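Local coordinates for protein putative invasin (Yersinia pseudotuberculosis IP 31758, PDB 5N40) that probably mediates bacterial adhesion to host cells, presenting a C-type lectin-like domain at the end of a rod that contains immunoglobulin-like domains, at residues 42-48 and 62-68; 143-149 and 198-204; 222-227 and 246-252; 270-275 and 311-315. The protein carries 1 engineered substitution. All blocks are in the same frame, centred on the assembly; numbering follows the deposited sequence.

Interaction 1: residues 42-48 and 62-68; sequences PVTGQTV and EQASGLY
Tyr68 carries its hydroxyl into the loop 42-48, where OH works in both directions. It donates to Val43 O at 2.7 Å, somewhat tilted from that carbonyl plane, and accepts from Gln46 N at 3.1 Å. These two bonds hold the phenol oxygen of a buried side chain and pin the loop on either side of Gly45. Glu62 makes the other direct polar link: Gly45 N points at its OE2, 2.8 Å away and nearly straight (167°), reaching that oxygen on the syn side but a little out of the carboxylate plane. With CG anti to the backbone N (chi1 178°) and the rest of the chain extended, Glu62 spans the full gap to the loop. Its other oxygen, OE1, receives a water that also donates to Gln46 O, 2.7 Å from each. Within the loop, Gln46 bends back and its NE2 donates to Thr44 O (2.9 Å), bridging Gly45, whose phi is positive. Apolar contact comes from Val48, which crosses the tyrosine at about a right angle: CG2 sits over one ring face in a CH-pi contact, 3.7 Å from the centroid. At the far end Pro42 CB rests on Ser65 O, 3.6 Å apart, an oxygen that accepts a hydrogen bond from Arg36. Gly66 CA packs against Val43 O, and both residues have backbone bonds to Leu35. The loop leading to strand 48-52 is thereby fastened across the beta hairpin of strands 56-63 and 67-73, at one end of an immunoglobulin-like beta domain of the E-set class.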
loop_
_atom_site.group_PDB
_atom_site.type_symbol
_atom_site.label_atom_id
_atom_site.label_comp_id
_atom_site.label_asym_id
_atom_site.label_seq_id
_atom_site.Cartn_x
_atom_site.Cartn_y
_atom_site.Cartn_z
ATOM N N PRO A 42 19.521 -57.178 -3.082
ATOM C CA PRO A 42 20.194 -55.870 -3.070
ATOM C C PRO A 42 21.277 -55.799 -4.137
ATOM O O PRO A 42 21.954 -56.787 -4.421
ATOM C CB PRO A 42 20.793 -55.786 -1.657
ATOM C CG PRO A 42 20.076 -56.822 -0.854
ATOM C CD PRO A 42 19.720 -57.908 -1.817
ATOM N N VAL A 43 21.436 -54.620 -4.735
ATOM C CA VAL A 43 22.499 -54.366 -5.703
ATOM C C VAL A 43 23.503 -53.435 -5.039
ATOM O O VAL A 43 23.203 -52.264 -4.773
ATOM C CB VAL A 43 21.957 -53.764 -7.007
ATOM C CG1 VAL A 43 23.074 -53.595 -8.020
ATOM C CG2 VAL A 43 20.843 -54.640 -7.567
ATOM N N THR A 44 24.700 -53.946 -4.783
ATOM C CA THR A 44 25.713 -53.226 -4.025
ATOM C C THR A 44 26.778 -52.636 -4.947
ATOM O O THR A 44 26.917 -53.021 -6.110
ATOM C CB THR A 44 26.357 -54.159 -2.991
ATOM O OG1 THR A 44 27.014 -55.246 -3.653
ATOM C CG2 THR A 44 25.296 -54.723 -2.047
ATOM N N GLY A 45 27.526 -51.676 -4.407
ATOM C CA GLY A 45 28.686 -51.138 -5.094
ATOM C C GLY A 45 28.384 -50.269 -6.295
ATOM O O GLY A 45 29.247 -50.108 -7.160
ATOM N N GLN A 46 27.193 -49.695 -6.372
ATOM C CA GLN A 46 26.794 -48.934 -7.546
ATOM C C GLN A 46 27.117 -47.447 -7.406
ATOM O O GLN A 46 27.344 -46.926 -6.311
ATOM C CB GLN A 46 25.302 -49.116 -7.808
ATOM C CG GLN A 46 24.911 -50.563 -8.024
ATOM C CD GLN A 46 25.691 -51.202 -9.156
ATOM O OE1 GLN A 46 25.507 -50.856 -10.323
ATOM N NE2 GLN A 46 26.582 -52.128 -8.813
ATOM N N THR A 47 27.125 -46.767 -8.557
ATOM C CA THR A 47 27.374 -45.329 -8.645
ATOM C C THR A 47 26.021 -44.647 -8.800
ATOM O O THR A 47 25.455 -44.605 -9.895
ATOM C CB THR A 47 28.311 -45.020 -9.804
ATOM O OG1 THR A 47 29.559 -45.685 -9.570
ATOM C CG2 THR A 47 28.542 -43.502 -9.938
ATOM N N VAL A 48 25.509 -44.122 -7.690
ATOM C CA VAL A 48 24.155 -43.591 -7.595
ATOM C C VAL A 48 24.222 -42.077 -7.438
ATOM O O VAL A 48 25.069 -41.552 -6.703
ATOM C CB VAL A 48 23.416 -44.245 -6.409
ATOM C CG1 VAL A 48 22.034 -43.627 -6.190
ATOM C CG2 VAL A 48 23.298 -45.742 -6.637
ATOM N N GLU A 62 26.962 -45.220 0.187
ATOM C CA GLU A 62 26.321 -46.526 0.251
ATOM C C GLU A 62 26.439 -47.096 1.656
ATOM O O GLU A 62 27.523 -47.073 2.256
ATOM C CB GLU A 62 26.950 -47.489 -0.760
ATOM C CG GLU A 62 26.358 -48.899 -0.723
ATOM C CD GLU A 62 27.023 -49.831 -1.713
ATOM O OE1 GLU A 62 28.002 -49.412 -2.359
ATOM O OE2 GLU A 62 26.576 -50.993 -1.836
ATOM N N GLN A 63 25.322 -47.604 2.176
ATOM C CA GLN A 63 25.292 -48.373 3.408
ATOM C C GLN A 63 24.978 -49.830 3.079
ATOM O O GLN A 63 24.940 -50.239 1.909
ATOM C CB GLN A 63 24.281 -47.780 4.394
ATOM C CG GLN A 63 24.722 -46.441 4.979
ATOM C CD GLN A 63 24.527 -45.309 4.005
ATOM O OE1 GLN A 63 23.459 -45.173 3.407
ATOM N NE2 GLN A 63 25.558 -44.484 3.834
ATOM N N ALA A 64 24.760 -50.624 4.121
ATOM C CA ALA A 64 24.581 -52.053 3.933
ATOM C C ALA A 64 23.279 -52.349 3.195
ATOM O O ALA A 64 22.331 -51.557 3.197
ATOM C CB ALA A 64 24.594 -52.772 5.282
ATOM N N SER A 65 23.255 -53.509 2.536
ATOM C CA SER A 65 22.041 -54.044 1.917
ATOM C C SER A 65 21.547 -53.163 0.771
ATOM O O SER A 65 20.344 -52.993 0.575
ATOM C CB SER A 65 20.942 -54.246 2.961
ATOM O OG SER A 65 21.315 -55.261 3.882
ATOM N N GLY A 66 22.480 -52.613 -0.002
ATOM C CA GLY A 66 22.111 -51.880 -1.205
ATOM C C GLY A 66 21.288 -50.639 -0.945
ATOM O O GLY A 66 20.409 -50.297 -1.749
ATOM N N LEU A 67 21.539 -49.958 0.165
ATOM C CA LEU A 67 20.910 -48.682 0.459
ATOM C C LEU A 67 21.886 -47.560 0.138
ATOM O O LEU A 67 23.077 -47.652 0.443
ATOM C CB LEU A 67 20.489 -48.602 1.929
ATOM C CG LEU A 67 19.056 -49.021 2.271
ATOM C CD1 LEU A 67 18.710 -50.396 1.710
ATOM C CD2 LEU A 67 18.878 -49.009 3.778
ATOM N N TYR A 68 21.374 -46.501 -0.481
ATOM C CA TYR A 68 22.184 -45.351 -0.861
ATOM C C TYR A 68 21.475 -44.094 -0.387
ATOM O O TYR A 68 20.295 -43.899 -0.691
ATOM C CB TYR A 68 22.405 -45.302 -2.376
ATOM C CG TYR A 68 23.027 -46.553 -2.951
ATOM C CD1 TYR A 68 22.271 -47.708 -3.132
ATOM C CD2 TYR A 68 24.366 -46.581 -3.321
ATOM C CE1 TYR A 68 22.833 -48.861 -3.656
ATOM C CE2 TYR A 68 24.935 -47.730 -3.854
ATOM C CZ TYR A 68 24.160 -48.862 -4.024
ATOM O OH TYR A 68 24.720 -50.009 -4.555
HETATM O O HOH W 1 28.743 -47.409 -4.028
#

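Interaction 2: residues 143-149 and 198-204; sequences MTFEQVA and TTLRAAA. Engineered in segment 198-204: Ala203 (natural residue Lys).
Arg201 O is gripped three ways: by Glu146 N at 2.9 Å, by a donating water that also bonds Thr144 OG1, and by a CA-H...O contact from Phe145. The return bond, Arg201 N to Glu146 O, is shorter at 2.7 Å. Above this pair the two side chains run alongside each other, pointing the same way. Arg201 NH2 forms a salt bridge with Glu146 OE1 (3.2 Å), the oxygen lying near the guanidinium plane while the nitrogen stands above the carboxylate plane (43°). A water at 2.6 Å from OE1 also accepts from Arg201 NE, doubling the link. Val148 CG1 lies over one face of the guanidinium, toward its rim. Further along, Thr144 and the engineered Ala203 exchange a pair of backbone bonds. Register slips at Val148: its N donates to Thr199 O (2.9 Å), yet Thr199 N donates to Ala149 O, so that Val148 and Ala149 both face Thr199, consistent with a beta bulge. There the CG2 methyls of Val148 and Thr199 are tight at 3.4 Å. On the reverse face Phe145 CE1 meets Ala202 CB at 3.9 Å, both also touching Val127 of the opposing sheet. Such antiparallel pairing, one face largely polar and the other mostly turned to the core, is that of an immunoglobulin-like beta sandwich.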
loop_
_atom_site.group_PDB
_atom_site.type_symbol
_atom_site.label_atom_id
_atom_site.label_comp_id
_atom_site.label_asym_id
_atom_site.label_seq_id
_atom_site.Cartn_x
_atom_site.Cartn_y
_atom_site.Cartn_z
ATOM N N MET A 143 5.147 -12.368 -0.903
ATOM C CA MET A 143 4.435 -11.342 -0.152
ATOM C C MET A 143 3.198 -10.890 -0.913
ATOM O O MET A 143 3.210 -10.810 -2.145
ATOM C CB MET A 143 5.343 -10.133 0.105
ATOM C CG MET A 143 5.008 -9.353 1.371
ATOM S SD MET A 143 5.357 -10.253 2.898
ATOM C CE MET A 143 7.114 -10.556 2.745
ATOM N N THR A 144 2.131 -10.585 -0.169
ATOM C CA THR A 144 0.946 -9.936 -0.719
ATOM C C THR A 144 0.563 -8.774 0.189
ATOM O O THR A 144 1.036 -8.660 1.324
ATOM C CB THR A 144 -0.248 -10.887 -0.856
ATOM O OG1 THR A 144 -0.668 -11.304 0.443
ATOM C CG2 THR A 144 0.102 -12.102 -1.709
ATOM N N PHE A 145 -0.308 -7.906 -0.319
ATOM C CA PHE A 145 -0.810 -6.766 0.434
ATOM C C PHE A 145 -2.331 -6.742 0.404
ATOM O O PHE A 145 -2.955 -7.070 -0.608
ATOM C CB PHE A 145 -0.273 -5.435 -0.117
ATOM C CG PHE A 145 1.207 -5.287 0.015
ATOM C CD1 PHE A 145 1.767 -4.843 1.203
ATOM C CD2 PHE A 145 2.044 -5.607 -1.034
ATOM C CE1 PHE A 145 3.129 -4.711 1.335
ATOM C CE2 PHE A 145 3.414 -5.471 -0.906
ATOM C CZ PHE A 145 3.953 -5.029 0.288
ATOM N N GLU A 146 -2.914 -6.303 1.517
ATOM C CA GLU A 146 -4.362 -6.236 1.664
ATOM C C GLU A 146 -4.751 -4.986 2.436
ATOM O O GLU A 146 -4.200 -4.719 3.509
ATOM C CB GLU A 146 -4.888 -7.483 2.386
ATOM C CG GLU A 146 -6.400 -7.588 2.405
ATOM C CD GLU A 146 -6.890 -8.885 3.014
ATOM O OE1 GLU A 146 -6.105 -9.555 3.717
ATOM O OE2 GLU A 146 -8.066 -9.228 2.790
ATOM N N GLN A 147 -5.695 -4.220 1.891
ATOM C CA GLN A 147 -6.306 -3.133 2.646
ATOM C C GLN A 147 -7.229 -3.721 3.705
ATOM O O GLN A 147 -8.138 -4.486 3.375
ATOM C CB GLN A 147 -7.073 -2.205 1.700
ATOM C CG GLN A 147 -7.865 -1.101 2.397
ATOM C CD GLN A 147 -9.279 -1.518 2.777
ATOM O OE1 GLN A 147 -9.589 -1.712 3.955
ATOM N NE2 GLN A 147 -10.151 -1.626 1.779
ATOM N N VAL A 148 -6.990 -3.385 4.974
ATOM C CA VAL A 148 -7.771 -3.931 6.080
ATOM C C VAL A 148 -8.499 -2.865 6.888
ATOM O O VAL A 148 -9.293 -3.221 7.767
ATOM C CB VAL A 148 -6.900 -4.803 7.017
ATOM C CG1 VAL A 148 -6.351 -6.019 6.277
ATOM C CG2 VAL A 148 -5.769 -3.986 7.632
ATOM N N ALA A 149 -8.281 -1.574 6.626
ATOM C CA ALA A 149 -9.057 -0.520 7.271
ATOM C C ALA A 149 -8.892 0.769 6.476
ATOM O O ALA A 149 -7.856 0.991 5.850
ATOM C CB ALA A 149 -8.637 -0.285 8.728
ATOM N N THR A 198 -5.253 4.608 5.249
ATOM C CA THR A 198 -5.480 3.229 4.847
ATOM C C THR A 198 -4.509 2.326 5.592
ATOM O O THR A 198 -3.302 2.581 5.609
ATOM C CB THR A 198 -5.305 3.064 3.337
ATOM O OG1 THR A 198 -6.209 3.945 2.654
ATOM C CG2 THR A 198 -5.579 1.613 2.909
ATOM N N THR A 199 -5.035 1.270 6.201
ATOM C CA THR A 199 -4.197 0.265 6.840
ATOM C C THR A 199 -3.918 -0.825 5.816
ATOM O O THR A 199 -4.841 -1.510 5.360
ATOM C CB THR A 199 -4.876 -0.313 8.078
ATOM O OG1 THR A 199 -5.157 0.739 9.007
ATOM C CG2 THR A 199 -3.975 -1.352 8.735
ATOM N N LEU A 200 -2.655 -0.969 5.442
ATOM C CA LEU A 200 -2.209 -2.030 4.551
ATOM C C LEU A 200 -1.595 -3.158 5.367
ATOM O O LEU A 200 -0.744 -2.912 6.226
ATOM C CB LEU A 200 -1.179 -1.511 3.551
ATOM C CG LEU A 200 -1.729 -0.585 2.462
ATOM C CD1 LEU A 200 -0.603 -0.021 1.625
ATOM C CD2 LEU A 200 -2.722 -1.337 1.573
ATOM N N ARG A 201 -2.010 -4.387 5.089
ATOM C CA ARG A 201 -1.442 -5.559 5.753
ATOM C C ARG A 201 -0.542 -6.314 4.781
ATOM O O ARG A 201 -0.981 -6.728 3.703
ATOM C CB ARG A 201 -2.530 -6.484 6.287
ATOM C CG ARG A 201 -1.969 -7.665 7.061
ATOM C CD ARG A 201 -3.037 -8.279 7.922
ATOM N NE ARG A 201 -4.051 -8.961 7.130
ATOM C CZ ARG A 201 -5.098 -9.584 7.657
ATOM N NH1 ARG A 201 -5.267 -9.591 8.970
ATOM N NH2 ARG A 201 -5.977 -10.190 6.874
ATOM N N ALA A 202 0.718 -6.473 5.162
ATOM C CA ALA A 202 1.649 -7.329 4.446
ATOM C C ALA A 202 1.529 -8.746 4.990
ATOM O O ALA A 202 1.593 -8.949 6.203
ATOM C CB ALA A 202 3.077 -6.813 4.611
ATOM N N ALA A 203 1.335 -9.715 4.097
ATOM C CA ALA A 203 1.235 -11.121 4.465
ATOM C C ALA A 203 2.279 -11.939 3.713
ATOM O O ALA A 203 2.318 -11.926 2.478
ATOM C CB ALA A 203 -0.160 -11.671 4.168
ATOM N N ALA A 204 3.102 -12.670 4.459
ATOM C CA ALA A 204 4.015 -13.624 3.854
ATOM C C ALA A 204 3.264 -14.916 3.541
ATOM O O ALA A 204 2.180 -15.170 4.065
ATOM C CB ALA A 204 5.196 -13.901 4.786
HETATM O O HOH W 2 -1.796 -9.256 2.498
HETATM O O HOH W 3 -0.071 -13.700 0.946
HETATM O O HOH W 4 -3.637 -9.924 4.320
#

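Interaction 3: residues 222-227 and 246-252; sequences PDSAQA and RPYLAAE
A type I beta turn from Ser224 to Ala227, begun by an ST turn in which Ser224 OG accepts from Gln226 N, brings Gln226 against Ala251 and Glu252 of the loop 246-252. Gln226 reaches out extended beyond CG; its NE2 gives a weak, bent bond to Ala251 O (3.1 Å, 133°), and its OE1 lies beside Glu252 CG. A water joins the two segments more firmly, accepting from Ser224 OG at 2.6 Å and donating to Gln226 OE1 and to Glu252 OE2. Both segments belong to the C-type lectin-like adhesion domain, and the turn stands at its border with the preceding immunoglobulin-like domain: Asp223 forms salt bridges with Arg116 and Arg153, and Gln154 bonds Ala225 O and Ala227 O. The 246-252 side of the contact is built round Arg246, which grips Glu252 end-on, NH1 to OE1 (3.0 Å) and NH2 to OE2 (2.8 Å), each oxygen using its syn lone pair. This grip keeps carboxylate and guanidinium nearly coplanar; Leu249 N, donating to OE1 from the anti side, and the bond from NH1 to Pro247 O add support. Over the centre of that guanidinium lies Pro222 CB, 3.6 Å from Arg246 CZ, an apolar cover over the paired, buried group; Arg246 NE has its own salt bridge to Glu235. Pro222 CG in turn touches Leu249 CD1 (3.7 Å), which reaches on to Ala227 CA (3.9 Å). Trp267 of strand 265-269 packs against both Pro222 and Leu249. A second water spans Asp223 O and Arg246 NH2, 3.0 Å from each.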
loop_
_atom_site.group_PDB
_atom_site.type_symbol
_atom_site.label_atom_id
_atom_site.label_comp_id
_atom_site.label_asym_id
_atom_site.label_seq_id
_atom_site.Cartn_x
_atom_site.Cartn_y
_atom_site.Cartn_z
ATOM N N PRO A 222 -8.718 21.055 4.891
ATOM C CA PRO A 222 -7.613 21.725 5.586
ATOM C C PRO A 222 -6.849 20.755 6.477
ATOM O O PRO A 222 -7.393 19.758 6.966
ATOM C CB PRO A 222 -8.313 22.810 6.401
ATOM C CG PRO A 222 -9.678 22.276 6.644
ATOM C CD PRO A 222 -10.026 21.383 5.481
ATOM N N ASP A 223 -5.564 21.063 6.681
ATOM C CA ASP A 223 -4.708 20.280 7.572
ATOM C C ASP A 223 -4.960 20.767 8.992
ATOM O O ASP A 223 -4.201 21.552 9.567
ATOM C CB ASP A 223 -3.241 20.407 7.183
ATOM C CG ASP A 223 -2.332 19.527 8.035
ATOM O OD1 ASP A 223 -2.844 18.611 8.718
ATOM O OD2 ASP A 223 -1.101 19.751 8.023
ATOM N N SER A 224 -6.076 20.306 9.544
ATOM C CA SER A 224 -6.525 20.667 10.879
ATOM C C SER A 224 -6.997 19.408 11.583
ATOM O O SER A 224 -7.662 18.569 10.977
ATOM C CB SER A 224 -7.672 21.681 10.834
ATOM O OG SER A 224 -8.371 21.700 12.066
ATOM N N ALA A 225 -6.659 19.275 12.866
ATOM C CA ALA A 225 -7.146 18.132 13.627
ATOM C C ALA A 225 -8.669 18.107 13.712
ATOM O O ALA A 225 -9.241 17.057 14.030
ATOM C CB ALA A 225 -6.536 18.137 15.032
ATOM N N GLN A 226 -9.336 19.234 13.424
ATOM C CA GLN A 226 -10.792 19.317 13.442
ATOM C C GLN A 226 -11.428 18.986 12.099
ATOM O O GLN A 226 -12.658 18.911 12.020
ATOM C CB GLN A 226 -11.245 20.722 13.857
ATOM C CG GLN A 226 -10.761 21.164 15.222
ATOM C CD GLN A 226 -11.209 22.572 15.550
ATOM O OE1 GLN A 226 -10.599 23.549 15.112
ATOM N NE2 GLN A 226 -12.284 22.686 16.323
ATOM N N ALA A 227 -10.634 18.803 11.048
ATOM C CA ALA A 227 -11.174 18.458 9.742
ATOM C C ALA A 227 -11.694 17.026 9.735
ATOM O O ALA A 227 -11.233 16.170 10.496
ATOM C CB ALA A 227 -10.100 18.618 8.662
ATOM N N ARG A 246 -7.408 30.863 3.716
ATOM C CA ARG A 246 -8.431 29.887 3.394
ATOM C C ARG A 246 -9.680 30.178 4.222
ATOM O O ARG A 246 -9.599 30.815 5.276
ATOM C CB ARG A 246 -7.938 28.464 3.668
ATOM C CG ARG A 246 -7.662 28.150 5.126
ATOM C CD ARG A 246 -7.562 26.654 5.329
ATOM N NE ARG A 246 -7.177 26.270 6.688
ATOM C CZ ARG A 246 -8.017 26.129 7.713
ATOM N NH1 ARG A 246 -9.319 26.348 7.573
ATOM N NH2 ARG A 246 -7.549 25.760 8.897
ATOM N N PRO A 247 -10.845 29.726 3.769
ATOM C CA PRO A 247 -12.047 29.851 4.602
ATOM C C PRO A 247 -11.941 29.001 5.860
ATOM O O PRO A 247 -11.172 28.039 5.936
ATOM C CB PRO A 247 -13.177 29.362 3.689
ATOM C CG PRO A 247 -12.511 28.551 2.638
ATOM C CD PRO A 247 -11.144 29.135 2.456
ATOM N N TYR A 248 -12.743 29.376 6.854
ATOM C CA TYR A 248 -12.754 28.707 8.148
ATOM C C TYR A 248 -13.714 27.527 8.142
ATOM O O TYR A 248 -14.808 27.602 7.573
ATOM C CB TYR A 248 -13.184 29.678 9.253
ATOM C CG TYR A 248 -12.143 30.684 9.676
ATOM C CD1 TYR A 248 -11.170 30.355 10.607
ATOM C CD2 TYR A 248 -12.148 31.979 9.167
ATOM C CE1 TYR A 248 -10.222 31.277 11.011
ATOM C CE2 TYR A 248 -11.205 32.903 9.562
ATOM C CZ TYR A 248 -10.245 32.547 10.487
ATOM O OH TYR A 248 -9.303 33.458 10.897
ATOM N N LEU A 249 -13.306 26.443 8.798
ATOM C CA LEU A 249 -14.251 25.396 9.148
ATOM C C LEU A 249 -15.265 25.926 10.152
ATOM O O LEU A 249 -14.965 26.803 10.964
ATOM C CB LEU A 249 -13.533 24.187 9.753
ATOM C CG LEU A 249 -12.621 23.360 8.845
ATOM C CD1 LEU A 249 -11.833 22.344 9.678
ATOM C CD2 LEU A 249 -13.416 22.652 7.765
ATOM N N ALA A 250 -16.479 25.380 10.091
ATOM C CA ALA A 250 -17.479 25.697 11.104
ATOM C C ALA A 250 -16.936 25.428 12.503
ATOM O O ALA A 250 -17.156 26.217 13.431
ATOM C CB ALA A 250 -18.748 24.887 10.846
ATOM N N ALA A 251 -16.202 24.327 12.663
ATOM C CA ALA A 251 -15.614 23.984 13.953
ATOM C C ALA A 251 -14.564 24.993 14.401
ATOM O O ALA A 251 -14.241 25.042 15.592
ATOM C CB ALA A 251 -15.000 22.583 13.885
ATOM N N GLU A 252 -14.015 25.787 13.480
ATOM C CA GLU A 252 -13.069 26.844 13.822
ATOM C C GLU A 252 -13.745 28.162 14.188
ATOM O O GLU A 252 -13.108 29.016 14.820
ATOM C CB GLU A 252 -12.099 27.073 12.654
ATOM C CG GLU A 252 -11.071 25.961 12.498
ATOM C CD GLU A 252 -10.244 26.055 11.225
ATOM O OE1 GLU A 252 -10.804 26.398 10.166
ATOM O OE2 GLU A 252 -9.027 25.767 11.282
HETATM O O HOH W 5 -4.892 24.489 9.432
HETATM O O HOH W 6 -8.334 23.961 13.264
#

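Interaction 4: residues 270-275 and 311-315; sequences FNQSQA and YRSST
Arg312 points its guanidinium at the start of helix 272-278, and NE donates to Phe270 O at 2.8 Å, almost straight (172°). That oxygen lies in the guanidinium plane, although the donor stands above the carbonyl plane. NH1 gives a weak bond to Gln272 OE1 at 3.0 Å, while NH2 is taken up by Gly340 O and Gly344 O. One face of the guanidinium is covered by the peptide between Asn271 and Gln272, with Gln272 N over its centre. Gln272 uses both ends of its amide, which stands nearly perpendicular to the guanidinium (85°): besides the contact of OE1 with Arg312, NE2 donates to Ser313 O at 3.0 Å, and a water lies 2.9 Å from OE1, probably donating to it. The bend at chi2 (72°) swings this amide toward the strand. Ser313 OG is used twice, bonding Phe323 O and accepting from Thr315 N, an ST turn where the chain rounds a corner; Ser314 OG bonds Val281 O. Asn271 OD1 accepts from Gln274 N (2.8 Å) and Ser273 OG, and Gln274 OE1 accepts from Asn271 N at 3.1 Å. These reciprocal bonds are a capping box at the start of helix 272-278, which is followed directly by Cys279, disulfide-bonded to Cys350; the box is set against strand 311-313 inside the C-type lectin-like fold.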
loop_
_atom_site.group_PDB
_atom_site.type_symbol
_atom_site.label_atom_id
_atom_site.label_comp_id
_atom_site.label_asym_id
_atom_site.label_seq_id
_atom_site.Cartn_x
_atom_site.Cartn_y
_atom_site.Cartn_z
ATOM N N PHE A 270 -20.898 33.547 6.366
ATOM C CA PHE A 270 -21.027 34.854 6.993
ATOM C C PHE A 270 -21.835 35.801 6.116
ATOM O O PHE A 270 -21.784 35.731 4.886
ATOM C CB PHE A 270 -19.649 35.485 7.245
ATOM C CG PHE A 270 -18.713 34.610 8.019
ATOM C CD1 PHE A 270 -17.972 33.630 7.376
ATOM C CD2 PHE A 270 -18.570 34.768 9.386
ATOM C CE1 PHE A 270 -17.109 32.821 8.092
ATOM C CE2 PHE A 270 -17.708 33.961 10.106
ATOM C CZ PHE A 270 -16.976 32.988 9.455
ATOM N N ASN A 271 -22.576 36.699 6.763
ATOM C CA ASN A 271 -23.108 37.860 6.064
ATOM C C ASN A 271 -22.067 38.972 6.116
ATOM O O ASN A 271 -20.985 38.815 6.690
ATOM C CB ASN A 271 -24.451 38.305 6.654
ATOM C CG ASN A 271 -24.340 38.808 8.085
ATOM O OD1 ASN A 271 -23.253 39.091 8.589
ATOM N ND2 ASN A 271 -25.488 38.932 8.747
ATOM N N GLN A 272 -22.389 40.116 5.511
ATOM C CA GLN A 272 -21.387 41.166 5.353
ATOM C C GLN A 272 -20.922 41.707 6.703
ATOM O O GLN A 272 -19.720 41.888 6.929
ATOM C CB GLN A 272 -21.941 42.287 4.476
ATOM C CG GLN A 272 -20.892 43.286 4.029
ATOM C CD GLN A 272 -19.930 42.726 2.989
ATOM O OE1 GLN A 272 -20.234 41.755 2.291
ATOM N NE2 GLN A 272 -18.767 43.361 2.865
ATOM N N SER A 273 -21.856 41.979 7.617
ATOM C CA SER A 273 -21.462 42.576 8.890
ATOM C C SER A 273 -20.607 41.618 9.713
ATOM O O SER A 273 -19.651 42.042 10.375
ATOM C CB SER A 273 -22.701 43.011 9.674
ATOM O OG SER A 273 -23.543 41.913 9.953
ATOM N N GLN A 274 -20.930 40.323 9.683
ATOM C CA GLN A 274 -20.115 39.341 10.392
ATOM C C GLN A 274 -18.705 39.286 9.823
ATOM O O GLN A 274 -17.725 39.177 10.571
ATOM C CB GLN A 274 -20.754 37.960 10.301
ATOM C CG GLN A 274 -21.986 37.751 11.144
ATOM C CD GLN A 274 -22.599 36.394 10.878
ATOM O OE1 GLN A 274 -22.882 36.047 9.728
ATOM N NE2 GLN A 274 -22.779 35.603 11.932
ATOM N N ALA A 275 -18.587 39.331 8.496
ATOM C CA ALA A 275 -17.277 39.238 7.861
ATOM C C ALA A 275 -16.379 40.393 8.284
ATOM O O ALA A 275 -15.246 40.183 8.729
ATOM C CB ALA A 275 -17.439 39.213 6.343
ATOM N N TYR A 311 -17.581 34.275 -2.567
ATOM C CA TYR A 311 -16.729 34.875 -1.551
ATOM C C TYR A 311 -17.050 36.358 -1.428
ATOM O O TYR A 311 -17.233 37.047 -2.436
ATOM C CB TYR A 311 -15.246 34.685 -1.908
ATOM C CG TYR A 311 -14.744 33.280 -1.628
ATOM C CD1 TYR A 311 -15.244 32.186 -2.321
ATOM C CD2 TYR A 311 -13.768 33.053 -0.666
ATOM C CE1 TYR A 311 -14.797 30.894 -2.044
ATOM C CE2 TYR A 311 -13.311 31.769 -0.392
ATOM C CZ TYR A 311 -13.823 30.700 -1.086
ATOM O OH TYR A 311 -13.364 29.420 -0.800
ATOM N N ARG A 312 -17.122 36.849 -0.194
ATOM C CA ARG A 312 -17.491 38.241 0.033
ATOM C C ARG A 312 -16.316 39.169 -0.253
ATOM O O ARG A 312 -15.149 38.818 -0.048
ATOM C CB ARG A 312 -17.976 38.449 1.473
ATOM C CG ARG A 312 -19.307 37.773 1.768
ATOM C CD ARG A 312 -19.960 38.305 3.044
ATOM N NE ARG A 312 -21.364 37.908 3.119
ATOM C CZ ARG A 312 -22.351 38.504 2.454
ATOM N NH1 ARG A 312 -22.099 39.540 1.660
ATOM N NH2 ARG A 312 -23.596 38.066 2.583
ATOM N N SER A 313 -16.637 40.365 -0.742
ATOM C CA SER A 313 -15.653 41.418 -0.936
ATOM C C SER A 313 -16.070 42.650 -0.150
ATOM O O SER A 313 -17.194 42.755 0.347
ATOM C CB SER A 313 -15.488 41.775 -2.421
ATOM O OG SER A 313 -16.346 42.847 -2.790
ATOM N N SER A 314 -15.144 43.598 -0.055
ATOM C CA SER A 314 -15.384 44.856 0.635
ATOM C C SER A 314 -15.676 46.001 -0.327
ATOM O O SER A 314 -15.665 47.162 0.092
ATOM C CB SER A 314 -14.182 45.207 1.508
ATOM O OG SER A 314 -12.999 45.243 0.730
ATOM N N THR A 315 -15.937 45.700 -1.597
ATOM C CA THR A 315 -16.244 46.716 -2.597
ATOM C C THR A 315 -17.752 46.941 -2.646
ATOM O O THR A 315 -18.512 46.012 -2.945
ATOM C CB THR A 315 -15.728 46.287 -3.971
ATOM O OG1 THR A 315 -14.334 45.968 -3.885
ATOM C CG2 THR A 315 -15.934 47.397 -5.004
HETATM O O HOH W 7 -19.912 40.592 -0.293
#

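The four contacts follow one another along the chain and along the elongated molecule, each closing before the next opens. Interaction 1 sits near one end, about 56 Å from the chain centre; interaction 2 lies near the middle, and interaction 4 is near the other end, its centre about 100 Å from that of interaction 1. Interactions 1 and 2 belong to separate immunoglobulin-like domains, with nearest atoms about 34 Å apart. Interactions 3 and 4 share the adhesion domain, centres about 19 Å apart, and touch where Pro247 CG packs on Tyr311 OH at 3.6 Å. Interaction 3 faces the rod and interaction 4 lies farther out, consistent with a lectin-like head carried on a stalk.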